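Long-range contact in SG7.AF (Anopheles freeborni, PDB 6XL7), which inhibits the alternative pathway of host complement as a mosquito salivary protein, acting on the activated C3 convertase C3bBb: residues His4-Ile15 / Leu54-Val63. Numbering follows the deposited sequence. Where two conformers were deposited one is given.
With SO4 (sulfate ion), chain E; SO4 (sulfate ion), chain B.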
loop_
_atom_site.group_PDB
_atom_site.type_symbol
_atom_site.label_atom_id
_atom_site.label_comp_id
_atom_site.label_asym_id
_atom_site.label_seq_id
_atom_site.Cartn_x
_atom_site.Cartn_y
_atom_site.Cartn_z
ATOM N N HIS A 4 15.378 8.171 -6.161
ATOM C CA HIS A 4 14.433 8.004 -5.064
ATOM C C HIS A 4 13.178 7.272 -5.509
ATOM O O HIS A 4 12.601 6.497 -4.735
ATOM C CB HIS A 4 14.082 9.364 -4.466
ATOM C CG HIS A 4 15.283 10.126 -4.041
ATOM N ND1 HIS A 4 15.842 11.123 -4.810
ATOM C CD2 HIS A 4 16.092 9.979 -2.964
ATOM C CE1 HIS A 4 16.921 11.586 -4.206
ATOM N NE2 HIS A 4 17.093 10.910 -3.083
ATOM N N VAL A 5 12.729 7.521 -6.743
ATOM C CA VAL A 5 11.634 6.738 -7.305
ATOM C C VAL A 5 12.009 5.263 -7.323
ATOM O O VAL A 5 11.228 4.403 -6.894
ATOM C CB VAL A 5 11.260 7.255 -8.705
ATOM C CG1 VAL A 5 10.183 6.357 -9.322
ATOM C CG2 VAL A 5 10.760 8.704 -8.609
ATOM N N GLN A 6 13.227 4.957 -7.777
ATOM C CA GLN A 6 13.649 3.559 -7.840
ATOM C C GLN A 6 13.717 2.932 -6.451
ATOM O O GLN A 6 13.267 1.794 -6.265
ATOM C CB GLN A 6 14.979 3.421 -8.568
ATOM C CG GLN A 6 15.343 1.946 -8.804
ATOM C CD GLN A 6 16.682 1.757 -9.463
ATOM O OE1 GLN A 6 17.440 0.852 -9.106
ATOM N NE2 GLN A 6 16.978 2.585 -10.451
ATOM N N GLU A 7 14.270 3.649 -5.467
ATOM C CA GLU A 7 14.355 3.094 -4.118
ATOM C C GLU A 7 12.964 2.886 -3.531
ATOM O O GLU A 7 12.695 1.879 -2.863
ATOM C CB GLU A 7 15.201 3.998 -3.216
ATOM C CG GLU A 7 15.363 3.392 -1.814
ATOM C CD GLU A 7 16.252 4.192 -0.889
ATOM O OE1 GLU A 7 16.691 5.299 -1.268
ATOM O OE2 GLU A 7 16.506 3.700 0.234
ATOM N N LEU A 8 12.052 3.820 -3.790
ATOM C CA LEU A 8 10.685 3.657 -3.331
ATOM C C LEU A 8 10.018 2.462 -4.007
ATOM O O LEU A 8 9.301 1.689 -3.358
ATOM C CB LEU A 8 9.925 4.952 -3.595
ATOM C CG LEU A 8 8.477 4.985 -3.133
ATOM C CD1 LEU A 8 8.396 4.985 -1.609
ATOM C CD2 LEU A 8 7.810 6.220 -3.703
ATOM N N LEU A 9 10.229 2.293 -5.313
ATOM C CA LEU A 9 9.614 1.159 -6.001
ATOM C C LEU A 9 10.231 -0.169 -5.573
ATOM O O LEU A 9 9.535 -1.194 -5.559
ATOM C CB LEU A 9 9.663 1.361 -7.517
ATOM C CG LEU A 9 8.761 2.532 -7.928
ATOM C CD1 LEU A 9 8.924 2.855 -9.389
ATOM C CD2 LEU A 9 7.297 2.229 -7.616
ATOM N N LYS A 10 11.510 -0.171 -5.200
ATOM C CA LYS A 10 12.099 -1.358 -4.589
ATOM C C LYS A 10 11.314 -1.761 -3.349
ATOM O O LYS A 10 11.024 -2.948 -3.138
ATOM C CB LYS A 10 13.555 -1.065 -4.239
ATOM C CG LYS A 10 14.236 -2.135 -3.396
ATOM C CD LYS A 10 15.676 -1.733 -3.145
ATOM C CE LYS A 10 16.372 -2.685 -2.195
ATOM N NZ LYS A 10 17.708 -2.164 -1.800
ATOM N N THR A 11 10.918 -0.777 -2.548
ATOM C CA THR A 11 10.101 -1.045 -1.370
ATOM C C THR A 11 8.713 -1.548 -1.758
ATOM O O THR A 11 8.180 -2.464 -1.120
ATOM C CB THR A 11 10.050 0.215 -0.501
ATOM O OG1 THR A 11 11.284 0.324 0.220
ATOM C CG2 THR A 11 8.910 0.166 0.497
ATOM N N PHE A 12 8.104 -0.981 -2.807
ATOM C CA PHE A 12 6.792 -1.466 -3.228
ATOM C C PHE A 12 6.852 -2.906 -3.717
ATOM O O PHE A 12 5.889 -3.662 -3.530
ATOM C CB PHE A 12 6.162 -0.549 -4.290
ATOM C CG PHE A 12 5.452 0.642 -3.712
ATOM C CD1 PHE A 12 4.150 0.525 -3.256
ATOM C CD2 PHE A 12 6.089 1.865 -3.595
ATOM C CE1 PHE A 12 3.501 1.610 -2.693
ATOM C CE2 PHE A 12 5.437 2.962 -3.041
ATOM C CZ PHE A 12 4.146 2.827 -2.578
ATOM N N ARG A 13 7.967 -3.308 -4.338
ATOM C CA ARG A 13 8.133 -4.702 -4.743
ATOM C C ARG A 13 7.991 -5.643 -3.554
ATOM O O ARG A 13 7.555 -6.789 -3.717
ATOM C CB ARG A 13 9.487 -4.881 -5.438
ATOM C CG ARG A 13 9.837 -6.323 -5.758
ATOM C CD ARG A 13 11.049 -6.425 -6.672
ATOM N NE ARG A 13 12.199 -5.646 -6.219
ATOM C CZ ARG A 13 13.028 -6.031 -5.253
ATOM N NH1 ARG A 13 12.808 -7.177 -4.608
ATOM N NH2 ARG A 13 14.062 -5.268 -4.923
ATOM N N ARG A 14 8.322 -5.174 -2.350
ATOM C CA ARG A 14 8.208 -5.996 -1.154
ATOM C C ARG A 14 6.773 -6.111 -0.643
ATOM O O ARG A 14 6.518 -6.933 0.244
ATOM C CB ARG A 14 9.170 -5.483 -0.072
ATOM C CG ARG A 14 10.644 -5.752 -0.398
ATOM C CD ARG A 14 11.588 -4.684 0.165
ATOM N NE ARG A 14 12.996 -5.017 -0.044
ATOM C CZ ARG A 14 14.012 -4.231 0.300
ATOM N NH1 ARG A 14 15.260 -4.622 0.079
ATOM N NH2 ARG A 14 13.782 -3.053 0.865
ATOM N N ILE A 15 5.846 -5.318 -1.178
ATOM C CA ILE A 15 4.413 -5.446 -0.880
ATOM C C ILE A 15 3.885 -6.473 -1.867
ATOM O O ILE A 15 3.524 -6.153 -3.001
ATOM C CB ILE A 15 3.683 -4.111 -0.994
ATOM C CG1 ILE A 15 4.135 -3.158 0.113
ATOM C CG2 ILE A 15 2.166 -4.314 -0.920
ATOM C CD1 ILE A 15 3.656 -1.728 -0.065
ATOM N N LEU A 54 16.639 8.664 1.979
ATOM C CA LEU A 54 15.367 8.147 2.472
ATOM C C LEU A 54 15.589 7.333 3.740
ATOM O O LEU A 54 16.617 6.675 3.909
ATOM C CB LEU A 54 14.691 7.254 1.425
ATOM C CG LEU A 54 14.412 7.896 0.061
ATOM C CD1 LEU A 54 13.560 6.952 -0.794
ATOM C CD2 LEU A 54 13.732 9.251 0.203
ATOM N N SER A 55 14.592 7.360 4.619
ATOM C CA SER A 55 14.623 6.582 5.854
ATOM C C SER A 55 14.230 5.133 5.579
ATOM O O SER A 55 13.076 4.847 5.233
ATOM C CB SER A 55 13.661 7.197 6.865
ATOM O OG SER A 55 13.433 6.308 7.951
ATOM N N LYS A 56 15.173 4.214 5.794
ATOM C CA LYS A 56 14.880 2.796 5.603
ATOM C C LYS A 56 13.841 2.300 6.601
ATOM O O LYS A 56 12.984 1.482 6.250
ATOM C CB LYS A 56 16.165 1.970 5.676
ATOM C CG LYS A 56 17.055 2.148 4.451
ATOM C CD LYS A 56 18.206 1.155 4.438
ATOM C CE LYS A 56 19.156 1.440 3.287
ATOM N NZ LYS A 56 19.679 2.833 3.355
ATOM N N THR A 57 13.882 2.790 7.839
ATOM C CA THR A 57 12.879 2.362 8.812
ATOM C C THR A 57 11.492 2.831 8.406
ATOM O O THR A 57 10.514 2.098 8.569
ATOM C CB THR A 57 13.232 2.827 10.227
ATOM O OG1 THR A 57 13.317 4.256 10.275
ATOM C CG2 THR A 57 14.559 2.236 10.668
ATOM N N CYS A 58 11.387 4.037 7.843
ATOM C CA CYS A 58 10.100 4.522 7.358
ATOM C C CYS A 58 9.570 3.632 6.244
ATOM O O CYS A 58 8.392 3.247 6.239
ATOM C CB CYS A 58 10.275 5.951 6.855
ATOM S SG CYS A 58 8.758 6.759 6.287
ATOM N N LEU A 59 10.435 3.291 5.285
ATOM C CA LEU A 59 10.021 2.443 4.171
ATOM C C LEU A 59 9.608 1.059 4.654
ATOM O O LEU A 59 8.585 0.516 4.212
ATOM C CB LEU A 59 11.153 2.349 3.148
ATOM C CG LEU A 59 11.507 3.661 2.447
ATOM C CD1 LEU A 59 12.851 3.520 1.739
ATOM C CD2 LEU A 59 10.419 4.033 1.455
ATOM N N ASP A 60 10.368 0.489 5.588
ATOM C CA ASP A 60 10.054 -0.840 6.107
ATOM C C ASP A 60 8.700 -0.854 6.809
ATOM O O ASP A 60 7.925 -1.809 6.661
ATOM C CB ASP A 60 11.135 -1.279 7.093
ATOM C CG ASP A 60 12.458 -1.626 6.421
ATOM O OD1 ASP A 60 12.509 -1.716 5.175
ATOM O OD2 ASP A 60 13.461 -1.814 7.153
ATOM N N ARG A 61 8.401 0.199 7.578
ATOM C CA ARG A 61 7.106 0.288 8.249
ATOM C C ARG A 61 5.971 0.402 7.249
ATOM O O ARG A 61 4.878 -0.127 7.487
ATOM C CB ARG A 61 7.064 1.470 9.214
ATOM C CG ARG A 61 7.888 1.284 10.456
ATOM C CD ARG A 61 7.542 2.321 11.514
ATOM N NE ARG A 61 7.826 3.682 11.066
ATOM C CZ ARG A 61 8.993 4.298 11.236
ATOM N NH1 ARG A 61 9.994 3.673 11.844
ATOM N NH2 ARG A 61 9.158 5.541 10.799
ATOM N N MET A 62 6.187 1.101 6.135
ATOM C CA MET A 62 5.137 1.147 5.129
ATOM C C MET A 62 4.802 -0.248 4.629
ATOM O O MET A 62 3.627 -0.587 4.454
ATOM C CB MET A 62 5.556 2.031 3.963
ATOM C CG MET A 62 4.430 2.202 2.968
ATOM S SD MET A 62 4.865 3.044 1.444
ATOM C CE MET A 62 5.714 1.733 0.578
ATOM N N VAL A 63 5.820 -1.082 4.414
ATOM C CA VAL A 63 5.585 -2.428 3.900
ATOM C C VAL A 63 4.739 -3.241 4.875
ATOM O O VAL A 63 3.741 -3.857 4.484
ATOM C CB VAL A 63 6.920 -3.123 3.582
ATOM C CG1 VAL A 63 6.703 -4.576 3.224
ATOM C CG2 VAL A 63 7.636 -2.389 2.455
HETATM S S SO4 E . 16.755 5.481 9.246
HETATM O O1 SO4 E . 17.486 5.310 10.500
HETATM O O2 SO4 E . 15.673 6.441 9.452
HETATM O O3 SO4 E . 17.663 5.988 8.225
HETATM O O4 SO4 E . 16.227 4.186 8.824
HETATM S S SO4 B . 15.778 -7.269 -2.206
HETATM O O1 SO4 B . 16.529 -8.367 -2.808
HETATM O O2 SO4 B . 16.268 -7.036 -0.850
HETATM O O3 SO4 B . 14.362 -7.612 -2.149
HETATM O O4 SO4 B . 15.971 -6.060 -3.008
HETATM O O HOH W 1 18.203 7.010 0.254
HETATM O O HOH W 2 17.871 4.789 2.155
#
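Thr11 meets helix 56-63 with both branches of its side chain: CG2 touches both Val63 CG2, a tight 3.5 Å away, and the methyl CE of Met62, while OG1 lies against Leu59 CB. That same Met62 methyl lies over one face of the Phe12 ring, a CH-pi contact with CE 3.8 Å from the ring centroid and 17° off the normal; SD stands obliquely to the ring, completing a Met-aromatic pair. A bend at the last torsion of Met62 (chi3 77°) turns the methyl toward the ring, where Ile15 CD1 also reaches it. One turn back, Leu8 CD1 packs on Leu59 CD2 at 3.8 Å, the two side chains roughly perpendicular to each other.

Toward the start of both segments the contact turns polar by way of water. The extended chain of Glu7 runs alongside Leu54, the two side chains pointing opposite ways, with Glu7 OE1 3.6 Å from Leu54 CD1, and each carboxylate oxygen accepts from a water. The water 2.7 Å from Glu7 OE1 accepts the N-H of Leu54; the water on Glu7 OE2 (2.6 Å) also donates to Leu54 O and accepts from Lys56 NZ. Beside them, His4 CD2 touches Leu54 CD2, and its ring is fixed by hydrogen bonds from NE2 to Val52 O and between ND1 and the Ala1 amine.

Farther out, Ser55, at the N-cap of helix 56-77, accepts the N-H of Cys58 at its OG, and the Cys58-Cys113 disulfide ties that helix to helix 89-113. Met62 touches Leu41 of helix 23-46 and Ile106 of helix 89-113, placing it within the helical bundle. The axes of helices 4-13 and 56-63 run at 34°; with no direct hydrogen bond between the segments, methyl and methylene packing joins them directly, and waters carry the link from Glu7 to the Leu54 backbone and Lys56.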